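Local coordinates for protein putative phosphatase/phosphodiesterase MPN_349 (Mycoplasma pneumoniae M129, PDB 1T71) that probably acts as an iron-dependent phosphatase or phosphodiesterase, with an assigned activity on 2',3'-cyclic nucleotides that remains putative, at residues A[11-16]-A[43-48]; A[92-97]-A[135-140]; A[121-126]-A[153-158]; A[204-209]-A[240-245]. All coordinates share one frame; numbering follows the deposited sequence.

Contact 1: A[11-16]-A[43-48]; sequences GDVYGK and ENTTHG. With FE (Fe (III) ion), chain B; FE (Fe (III) ion), chain C.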
# COMPACT_ATOMS: atom_id res chain seq x y z
N GLY A 11 -1.75 -4.00 -2.33
CA GLY A 11 -2.18 -3.18 -1.20
C GLY A 11 -1.77 -3.71 0.17
O GLY A 11 -1.24 -4.82 0.28
N ASP A 12 -2.02 -2.91 1.19
CA ASP A 12 -1.69 -3.21 2.58
C ASP A 12 -1.62 -4.68 2.95
O ASP A 12 -2.64 -5.37 2.97
CB ASP A 12 -2.68 -2.53 3.53
CG ASP A 12 -2.70 -1.02 3.38
OD1 ASP A 12 -2.75 -0.54 2.23
OD2 ASP A 12 -2.66 -0.32 4.42
N VAL A 13 -0.40 -5.15 3.26
CA VAL A 13 -0.18 -6.54 3.67
C VAL A 13 -0.63 -6.60 5.13
O VAL A 13 -0.14 -5.84 5.96
CB VAL A 13 1.30 -6.93 3.59
CG1 VAL A 13 1.50 -8.33 4.14
CG2 VAL A 13 1.77 -6.87 2.15
N TYR A 14 -1.54 -7.50 5.45
CA TYR A 14 -2.07 -7.58 6.81
C TYR A 14 -1.99 -8.96 7.46
O TYR A 14 -2.71 -9.89 7.09
CB TYR A 14 -3.53 -7.09 6.77
CG TYR A 14 -4.18 -6.81 8.11
CD1 TYR A 14 -4.38 -7.83 9.05
CD2 TYR A 14 -4.62 -5.53 8.43
CE1 TYR A 14 -5.01 -7.57 10.28
CE2 TYR A 14 -5.25 -5.26 9.65
CZ TYR A 14 -5.44 -6.28 10.56
OH TYR A 14 -6.05 -6.00 11.76
N GLY A 15 -1.09 -9.08 8.44
CA GLY A 15 -0.94 -10.33 9.18
C GLY A 15 -0.48 -11.56 8.43
O GLY A 15 0.00 -11.50 7.30
N LYS A 16 -0.63 -12.71 9.09
CA LYS A 16 -0.23 -13.99 8.52
C LYS A 16 -1.04 -14.30 7.27
O LYS A 16 -0.50 -14.82 6.29
CB LYS A 16 -0.43 -15.11 9.55
CG LYS A 16 0.09 -16.47 9.09
CD LYS A 16 -0.16 -17.56 10.14
CE LYS A 16 0.42 -17.19 11.51
NZ LYS A 16 1.90 -16.96 11.50
N GLU A 43 2.49 -1.94 5.58
CA GLU A 43 2.24 -1.30 6.87
C GLU A 43 1.50 -2.10 7.95
O GLU A 43 1.54 -1.71 9.11
CB GLU A 43 1.51 0.03 6.66
CG GLU A 43 0.01 -0.10 6.53
CD GLU A 43 -0.72 0.97 7.30
OE1 GLU A 43 -1.96 0.88 7.39
OE2 GLU A 43 -0.06 1.91 7.81
N ASN A 44 0.82 -3.18 7.58
CA ASN A 44 0.08 -4.00 8.55
C ASN A 44 0.63 -5.43 8.65
O ASN A 44 0.00 -6.30 9.24
CB ASN A 44 -1.39 -4.09 8.15
CG ASN A 44 -2.11 -2.75 8.27
OD1 ASN A 44 -2.41 -2.28 9.37
ND2 ASN A 44 -2.39 -2.13 7.13
N THR A 45 1.80 -5.66 8.07
CA THR A 45 2.39 -6.99 8.05
C THR A 45 2.48 -7.77 9.36
O THR A 45 1.95 -8.88 9.47
CB THR A 45 3.78 -6.97 7.39
OG1 THR A 45 3.68 -6.44 6.06
CG2 THR A 45 4.36 -8.38 7.33
N THR A 46 3.16 -7.21 10.36
CA THR A 46 3.37 -7.89 11.64
C THR A 46 2.26 -7.64 12.68
O THR A 46 2.15 -6.56 13.24
CB THR A 46 4.73 -7.47 12.21
OG1 THR A 46 5.74 -7.72 11.23
CG2 THR A 46 5.05 -8.25 13.49
N HIS A 47 1.47 -8.68 12.93
CA HIS A 47 0.36 -8.61 13.88
C HIS A 47 -0.58 -7.44 13.57
O HIS A 47 -1.15 -6.81 14.47
CB HIS A 47 0.87 -8.51 15.32
CG HIS A 47 1.60 -9.74 15.77
ND1 HIS A 47 2.97 -9.82 15.84
CD2 HIS A 47 1.14 -10.97 16.11
CE1 HIS A 47 3.33 -11.03 16.20
NE2 HIS A 47 2.24 -11.75 16.38
N GLY A 48 -0.74 -7.15 12.28
CA GLY A 48 -1.63 -6.09 11.85
C GLY A 48 -1.05 -4.69 11.90
O GLY A 48 -1.71 -3.74 11.47
FE FE B . -3.45 -0.42 6.48
FE FE C . -3.31 2.65 7.28

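Contact 2: A[92-97]-A[135-140]; sequences PLNLDT and TNPFKV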
# COMPACT_ATOMS: atom_id res chain seq x y z
N PRO A 92 6.46 7.27 4.82
CA PRO A 92 5.86 8.57 4.47
C PRO A 92 6.87 9.73 4.51
O PRO A 92 7.52 9.97 5.53
CB PRO A 92 4.75 8.71 5.51
CG PRO A 92 4.36 7.27 5.79
CD PRO A 92 5.71 6.61 5.90
N LEU A 93 6.99 10.44 3.39
CA LEU A 93 7.91 11.58 3.25
C LEU A 93 7.42 12.78 4.05
O LEU A 93 8.19 13.58 4.59
CB LEU A 93 8.02 11.97 1.77
CG LEU A 93 8.86 13.19 1.37
CD1 LEU A 93 10.32 12.96 1.73
CD2 LEU A 93 8.72 13.42 -0.13
N ASN A 94 6.10 12.87 4.08
CA ASN A 94 5.27 13.90 4.70
C ASN A 94 5.42 14.14 6.22
O ASN A 94 4.46 14.56 6.87
CB ASN A 94 3.82 13.48 4.39
CG ASN A 94 2.91 14.63 4.24
OD1 ASN A 94 3.29 15.66 3.67
ND2 ASN A 94 1.68 14.49 4.73
N LEU A 95 6.61 13.90 6.79
CA LEU A 95 6.81 14.03 8.24
C LEU A 95 7.33 15.36 8.80
O LEU A 95 8.32 15.91 8.31
CB LEU A 95 7.70 12.89 8.73
CG LEU A 95 7.26 11.47 8.33
CD1 LEU A 95 8.29 10.45 8.81
CD2 LEU A 95 5.90 11.16 8.92
N ASP A 96 6.68 15.85 9.85
CA ASP A 96 7.07 17.10 10.50
C ASP A 96 8.27 16.84 11.42
O ASP A 96 8.34 15.80 12.07
CB ASP A 96 5.90 17.67 11.30
CG ASP A 96 6.25 18.96 12.03
OD1 ASP A 96 6.97 18.90 13.04
OD2 ASP A 96 5.81 20.04 11.57
N THR A 97 9.20 17.79 11.47
CA THR A 97 10.39 17.63 12.29
C THR A 97 10.15 17.39 13.78
O THR A 97 11.02 16.86 14.47
CB THR A 97 11.35 18.83 12.13
OG1 THR A 97 10.62 20.06 12.29
CG2 THR A 97 12.00 18.80 10.75
N THR A 135 3.43 17.19 7.56
CA THR A 135 3.46 18.37 6.69
C THR A 135 2.48 18.10 5.56
O THR A 135 2.09 16.96 5.34
CB THR A 135 4.86 18.60 6.13
OG1 THR A 135 5.35 17.38 5.56
CG2 THR A 135 5.81 19.05 7.23
N ASN A 136 2.07 19.15 4.84
CA ASN A 136 1.10 19.01 3.75
C ASN A 136 1.59 18.13 2.59
O ASN A 136 2.61 18.43 1.97
CB ASN A 136 0.72 20.39 3.21
CG ASN A 136 -0.56 20.35 2.39
OD1 ASN A 136 -1.64 20.66 2.88
ND2 ASN A 136 -0.43 19.95 1.13
N PRO A 137 0.85 17.05 2.26
CA PRO A 137 1.17 16.11 1.19
C PRO A 137 1.23 16.79 -0.18
O PRO A 137 2.13 16.53 -0.98
CB PRO A 137 0.03 15.09 1.24
CG PRO A 137 -0.64 15.33 2.56
CD PRO A 137 -0.51 16.79 2.77
N PHE A 138 0.25 17.65 -0.44
CA PHE A 138 0.18 18.38 -1.70
C PHE A 138 1.42 19.24 -1.90
O PHE A 138 2.08 19.17 -2.94
CB PHE A 138 -1.07 19.28 -1.72
CG PHE A 138 -2.37 18.52 -1.81
CD1 PHE A 138 -3.00 18.34 -3.04
CD2 PHE A 138 -2.95 17.96 -0.68
CE1 PHE A 138 -4.18 17.61 -3.14
CE2 PHE A 138 -4.14 17.23 -0.77
CZ PHE A 138 -4.76 17.05 -2.00
N LYS A 139 1.75 20.04 -0.90
CA LYS A 139 2.92 20.90 -0.99
C LYS A 139 4.21 20.09 -1.09
O LYS A 139 5.06 20.37 -1.93
CB LYS A 139 2.97 21.85 0.22
CG LYS A 139 1.72 22.71 0.33
CD LYS A 139 1.85 23.78 1.40
CE LYS A 139 0.58 24.61 1.44
NZ LYS A 139 0.66 25.72 2.42
N VAL A 140 4.35 19.08 -0.24
CA VAL A 140 5.56 18.25 -0.25
C VAL A 140 5.83 17.60 -1.60
O VAL A 140 6.94 17.67 -2.11
CB VAL A 140 5.48 17.12 0.81
CG1 VAL A 140 6.63 16.13 0.61
CG2 VAL A 140 5.57 17.73 2.21

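Contact 3: A[121-126]-A[153-158]; sequences TNLLGT and HIVDFH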
# COMPACT_ATOMS: atom_id res chain seq x y z
N THR A 121 7.50 7.18 -4.18
CA THR A 121 7.20 8.08 -3.08
C THR A 121 5.97 7.62 -2.29
O THR A 121 4.99 7.16 -2.87
CB THR A 121 6.97 9.52 -3.60
OG1 THR A 121 8.13 9.95 -4.31
CG2 THR A 121 6.70 10.48 -2.45
N ASN A 122 6.04 7.77 -0.98
CA ASN A 122 4.98 7.38 -0.05
C ASN A 122 4.60 8.63 0.75
O ASN A 122 5.47 9.34 1.23
CB ASN A 122 5.50 6.26 0.87
CG ASN A 122 4.46 5.75 1.87
OD1 ASN A 122 3.25 5.69 1.58
ND2 ASN A 122 4.93 5.35 3.05
N LEU A 123 3.30 8.89 0.86
CA LEU A 123 2.83 10.07 1.60
C LEU A 123 1.62 9.73 2.46
O LEU A 123 0.90 8.78 2.19
CB LEU A 123 2.45 11.18 0.62
CG LEU A 123 3.55 11.80 -0.23
CD1 LEU A 123 2.97 12.30 -1.55
CD2 LEU A 123 4.21 12.94 0.54
N LEU A 124 1.41 10.53 3.51
CA LEU A 124 0.28 10.36 4.42
C LEU A 124 -0.76 11.45 4.17
O LEU A 124 -0.45 12.64 4.13
CB LEU A 124 0.75 10.43 5.88
CG LEU A 124 1.17 9.12 6.56
CD1 LEU A 124 1.97 9.42 7.81
CD2 LEU A 124 -0.07 8.31 6.90
N GLY A 125 -2.01 11.03 3.99
CA GLY A 125 -3.07 11.99 3.75
C GLY A 125 -3.34 12.80 4.99
O GLY A 125 -3.15 12.33 6.12
N THR A 126 -3.78 14.04 4.80
CA THR A 126 -4.06 14.90 5.94
C THR A 126 -5.33 14.42 6.65
O THR A 126 -5.57 14.77 7.80
CB THR A 126 -4.24 16.35 5.47
OG1 THR A 126 -4.16 17.23 6.59
CG2 THR A 126 -5.59 16.53 4.79
N HIS A 153 7.42 8.13 -11.92
CA HIS A 153 7.23 8.50 -10.53
C HIS A 153 5.99 7.77 -10.03
O HIS A 153 4.88 8.05 -10.48
CB HIS A 153 7.01 10.01 -10.41
CG HIS A 153 7.29 10.57 -9.05
ND1 HIS A 153 7.29 9.78 -7.91
CD2 HIS A 153 7.53 11.83 -8.64
CE1 HIS A 153 7.54 10.54 -6.86
NE2 HIS A 153 7.68 11.79 -7.27
N ILE A 154 6.20 6.81 -9.13
CA ILE A 154 5.12 6.01 -8.56
C ILE A 154 4.79 6.52 -7.16
O ILE A 154 5.65 6.58 -6.29
CB ILE A 154 5.55 4.52 -8.49
CG1 ILE A 154 5.75 3.98 -9.91
CG2 ILE A 154 4.50 3.70 -7.75
CD1 ILE A 154 6.33 2.57 -9.96
N VAL A 155 3.53 6.89 -6.95
CA VAL A 155 3.11 7.42 -5.66
C VAL A 155 2.05 6.60 -4.92
O VAL A 155 1.00 6.27 -5.47
CB VAL A 155 2.56 8.85 -5.80
CG1 VAL A 155 2.12 9.38 -4.44
CG2 VAL A 155 3.61 9.76 -6.42
N ASP A 156 2.35 6.28 -3.66
CA ASP A 156 1.41 5.55 -2.81
C ASP A 156 0.90 6.59 -1.81
O ASP A 156 1.63 6.98 -0.89
CB ASP A 156 2.12 4.40 -2.07
CG ASP A 156 1.22 3.73 -1.03
OD1 ASP A 156 1.60 2.68 -0.46
OD2 ASP A 156 0.13 4.27 -0.75
N PHE A 157 -0.33 7.05 -2.01
CA PHE A 157 -0.94 8.06 -1.14
C PHE A 157 -1.78 7.35 -0.10
O PHE A 157 -2.88 6.87 -0.39
CB PHE A 157 -1.81 9.02 -1.96
CG PHE A 157 -2.26 10.25 -1.22
CD1 PHE A 157 -3.50 10.82 -1.47
CD2 PHE A 157 -1.44 10.84 -0.26
CE1 PHE A 157 -3.93 11.96 -0.78
CE2 PHE A 157 -1.85 11.98 0.44
CZ PHE A 157 -3.10 12.54 0.18
N HIS A 158 -1.26 7.27 1.12
CA HIS A 158 -1.94 6.59 2.21
C HIS A 158 -2.89 7.58 2.88
O HIS A 158 -2.50 8.31 3.79
CB HIS A 158 -0.90 6.08 3.21
CG HIS A 158 -1.32 4.85 3.95
ND1 HIS A 158 -1.63 4.86 5.29
CD2 HIS A 158 -1.51 3.58 3.52
CE1 HIS A 158 -1.99 3.64 5.66
NE2 HIS A 158 -1.92 2.85 4.61

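Contact 4: A[204-209]-A[240-245]; sequences VGMCGP and GAQLNG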
# COMPACT_ATOMS: atom_id res chain seq x y z
N VAL A 204 -6.25 0.69 -3.53
CA VAL A 204 -5.83 -0.60 -4.05
C VAL A 204 -6.48 -1.76 -3.29
O VAL A 204 -6.79 -2.81 -3.85
CB VAL A 204 -4.30 -0.77 -3.97
CG1 VAL A 204 -3.90 -2.17 -4.45
CG2 VAL A 204 -3.62 0.30 -4.80
N GLY A 205 -6.70 -1.56 -2.00
CA GLY A 205 -7.28 -2.62 -1.21
C GLY A 205 -6.24 -3.22 -0.29
O GLY A 205 -5.14 -2.69 -0.15
N MET A 206 -6.57 -4.35 0.32
CA MET A 206 -5.69 -5.02 1.27
C MET A 206 -5.34 -6.46 0.90
O MET A 206 -6.07 -7.14 0.18
CB MET A 206 -6.38 -5.00 2.65
CG MET A 206 -5.81 -5.94 3.70
SD MET A 206 -6.83 -6.04 5.21
CE MET A 206 -8.26 -6.88 4.58
N CYS A 207 -4.18 -6.91 1.38
CA CYS A 207 -3.74 -8.29 1.19
C CYS A 207 -3.70 -8.82 2.63
O CYS A 207 -2.74 -8.58 3.36
CB CYS A 207 -2.35 -8.35 0.56
SG CYS A 207 -2.27 -7.82 -1.18
N GLY A 208 -4.77 -9.50 3.04
CA GLY A 208 -4.84 -10.03 4.39
C GLY A 208 -6.09 -10.86 4.62
O GLY A 208 -6.55 -11.52 3.69
N PRO A 209 -6.65 -10.88 5.84
CA PRO A 209 -7.85 -11.66 6.13
C PRO A 209 -8.96 -11.37 5.12
O PRO A 209 -9.06 -10.24 4.62
CB PRO A 209 -8.22 -11.22 7.55
CG PRO A 209 -6.87 -10.93 8.15
CD PRO A 209 -6.19 -10.17 7.05
N GLY A 240 -10.06 -16.78 6.46
CA GLY A 240 -9.81 -16.68 5.03
C GLY A 240 -8.75 -15.68 4.61
O GLY A 240 -7.90 -15.30 5.41
N ALA A 241 -8.79 -15.25 3.35
CA ALA A 241 -7.80 -14.31 2.85
C ALA A 241 -8.17 -13.66 1.53
O ALA A 241 -8.97 -14.18 0.76
CB ALA A 241 -6.45 -15.01 2.71
N GLN A 242 -7.56 -12.51 1.27
CA GLN A 242 -7.79 -11.79 0.03
C GLN A 242 -6.52 -11.10 -0.40
O GLN A 242 -5.70 -10.67 0.43
CB GLN A 242 -8.92 -10.76 0.20
CG GLN A 242 -8.66 -9.68 1.24
CD GLN A 242 -9.82 -8.72 1.39
OE1 GLN A 242 -10.20 -8.03 0.44
NE2 GLN A 242 -10.41 -8.67 2.58
N LEU A 243 -6.35 -11.00 -1.71
CA LEU A 243 -5.19 -10.36 -2.31
C LEU A 243 -5.75 -9.31 -3.27
O LEU A 243 -6.59 -9.63 -4.12
CB LEU A 243 -4.37 -11.39 -3.08
CG LEU A 243 -3.16 -10.97 -3.94
CD1 LEU A 243 -3.59 -10.06 -5.07
CD2 LEU A 243 -2.14 -10.29 -3.07
N ASN A 244 -5.29 -8.07 -3.13
CA ASN A 244 -5.75 -6.99 -3.98
C ASN A 244 -4.57 -6.16 -4.47
O ASN A 244 -3.69 -5.79 -3.70
CB ASN A 244 -6.73 -6.10 -3.21
CG ASN A 244 -8.03 -6.81 -2.90
OD1 ASN A 244 -8.92 -6.88 -3.75
ND2 ASN A 244 -8.14 -7.35 -1.69
N GLY A 245 -4.56 -5.88 -5.77
CA GLY A 245 -3.46 -5.11 -6.31
C GLY A 245 -3.76 -4.52 -7.67
O GLY A 245 -4.89 -4.59 -8.16
O HOH W 1 -7.22 -3.69 -6.64
O HOH W 2 -9.17 -5.44 0.53

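Contact 1: A[11-16]-A[43-48]
Asp-12 and Glu-43 meet through a shared iron, in the dinuclear metal centre of the calcineurin-like metallophosphoesterase fold, where loops following the strands carry the ligands. Metal coordination dominates. The iron of chain B is held by Asp-12 OD2 and by Glu-43 OE1, each 2.2 Å away. Asn-44 is a further ligand of this ion, but which of its amide atoms faces the iron is doubtful. Glu-43 OE1 also bonds the iron of chain C at 2.2 Å, so one carboxylate oxygen bridges both metals. Asn-71 and His-183 are further ligands of that second ion. Glu-43 CG sits between the backbone N and the carbonyl carbon (chi1 84°), and a bend at chi2 then carries OE1 in between the ions. The other oxygen, OE2, accepts a hydrogen bond from the backbone N of His-72, which restricts rotation of the carboxylate.

Polar contacts are fewer. The Asp-12 carboxylate and the Asn-44 amide, which both reach the iron of chain B, have planes 28° apart. Between backbones, Gly-15 N donates to Asn-44 O at 3.1 Å with a fairly straight N-H...O angle of 159°, tying the Tyr-14/Gly-15 turn to the 43-48 loop.

Van der Waals contacts complete the interface, which is buried throughout. Thr-45 OG1, bonded to the carbonyl of Ala-42, runs alongside Val-13 CB and CG1. The Tyr-14 ring crosses the Asn-44 side chain, CD2 coming 3.5 Å from Asn-44 CB. Over one ring face Gly-48 makes a CH-pi contact, its CA 4.1 Å from the Tyr-14 ring centroid.

Contact 2: A[92-97]-A[135-140]
Asn-94 reaches across to Thr-135 and Pro-137, where the loop after strand 89-90 lies against the start of helix 137-145, the crossover helix of a beta-alpha-beta unit. The clearest first-shell evidence is a backbone hydrogen bond: Thr-135 N donates to Asn-94 O at 2.9 Å, with an N-H...O angle of 157°.

The Asn-94 side chain extends over the turn that leads into the helix. Its amide is modelled implausibly close to the carbonyl of Thr-135, so its detailed orientation is doubtful. Pro-137, in the first turn, brings its ring up to this side chain obliquely. The Thr-135 methyl, CG2, instead packs toward the next part of the loop, 4.0 Å from Asp-96 CA. Val-140 also faces the loop directly, its two methyls divided between neighbours: CG2 faces the Asn-94 side chain, whereas CG1 meets Leu-93.

One step outward, Asn-136 occupies the N-cap position, and its carbonyl receives the first-turn bond from Val-140 N at 2.9 Å, which sets Val-140 in place. The loop itself is positioned by a backbone hydrogen bond between Leu-93 and Asn-122 of strand 117-124, while Asp-96 OD1 accepts from Ser-98 N. With its CG anti to the backbone N (chi1 176°), Leu-93 directs a branch toward the helix, and its CD2 comes to rest 3.5 Å from Val-140 CG1.

Contact 3: A[121-126]-A[153-158]
Thr-121 to Leu-124 run parallel to His-153 to His-158, the axes 4.8 Å apart at closest approach and inclined by 15°. Five backbone hydrogen bonds alternate between the strands. Thr-121 N donates to Ile-154 O at 2.9 Å with an angle of 171°, Asp-156 N to Thr-121 O, Leu-123 N to Asp-156 O and His-158 N to Leu-123 O. The last, Gly-125 N to His-158 O at 2.8 Å, continues the pairing past the strand end.

These are the two strands of a right-handed beta-alpha-beta unit crossed over by helix 137-145. On the sheet face that includes Leu-123, its CB meets Phe-157 CD2 at 4.0 Å, and Phe-157 CE2 reaches Gly-125 CA at 3.5 Å; the ring also stacks on Phe-168.

Asn-122, Asp-156, Leu-124 and His-158 point to the other face. There the Asp-156 carboxylate is buried and gripped by Thr-68, Thr-182 and Asn-41. His-158 is an iron ligand; its chi1 of -150° sends the ring away from the neighbouring strand toward the irons. As modelled, its NE2 is hydrogen-bonded to Asp-12 OD2, though the flip of the ring is doubtful, and Leu-124 CD2 lies at the ring edge.

Contact 4: A[204-209]-A[240-245]
Asn-244 CG stands anti to the carbonyl carbon (chi1 -68°), which turns its amide toward Met-206, while Gln-242 starts with CG between the backbone N and the carbonyl carbon (chi1 61°) and then extends to reach Pro-209. Both amides use ND2 or NE2 to grip a main-chain carbonyl of the facing segment. Asn-244 ND2 donates to Met-206 O at 2.8 Å, almost perfectly straight at 178°, with donor and acceptor in each other's planes. Gln-242 NE2 donates to Pro-209 O at 2.9 Å, in the carbonyl plane and on a lone pair.

The backbones run roughly antiparallel but bridge once, at Gly-208 and Gln-242. Gln-242 N donates to Gly-208 O at 2.8 Å, and the return bond from Gly-208 N to Gln-242 O is weak. Two waters fill in where direct pairing stops: one donates to Val-204 O and Gly-245 O, the other accepts from Met-206 N and donates to Gln-242 OE1.

Apolar groups lie between these bonds. Cys-207 SG packs on Leu-243 CD2, tightly as modelled, and Asn-244 N makes a weak bond to the same sulfur. Met-206 crosses Gln-242 at about a right angle, its CE 3.4 Å from Gln-242 NE2.

Strand 241-249 belongs to one main sheet of the metallophosphoesterase fold. Arg-264 bonds Asn-244 OD1, so both ends of that amide are held and its rotation is fixed; the side-chain amides thus supplement a single backbone bridge, probably strengthening the join between strand 241-249 and the 204-209 segment, whose Met-206 side chain touches the iron ligand His-185.

Overall arrangement
Along the chain contact 1 closes first, contacts 2 and 3 then interleave, and contact 4 comes last. Contacts 2 and 3 share one beta-alpha-beta unit, strand 117-124, helix 137-145 and strand 152-158, and their centres lie about 10 Å apart. Contacts 1 and 4, also about 10 Å between centres, are joined through the short parallel pair of strands 12-13 and 206-207. Contact 3 meets contact 1 at the irons, where Asp-12 OD2 and His-158 NE2 lie 3.3 Å apart. Contacts 2 and 4 fall on opposite sides of the chain's centre, their centres about 27 Å apart. Segments following strands 6-10 and 37-41 of one sheet and strand 152-158 of the other thus supply iron ligands, with contact 2 set back from the site.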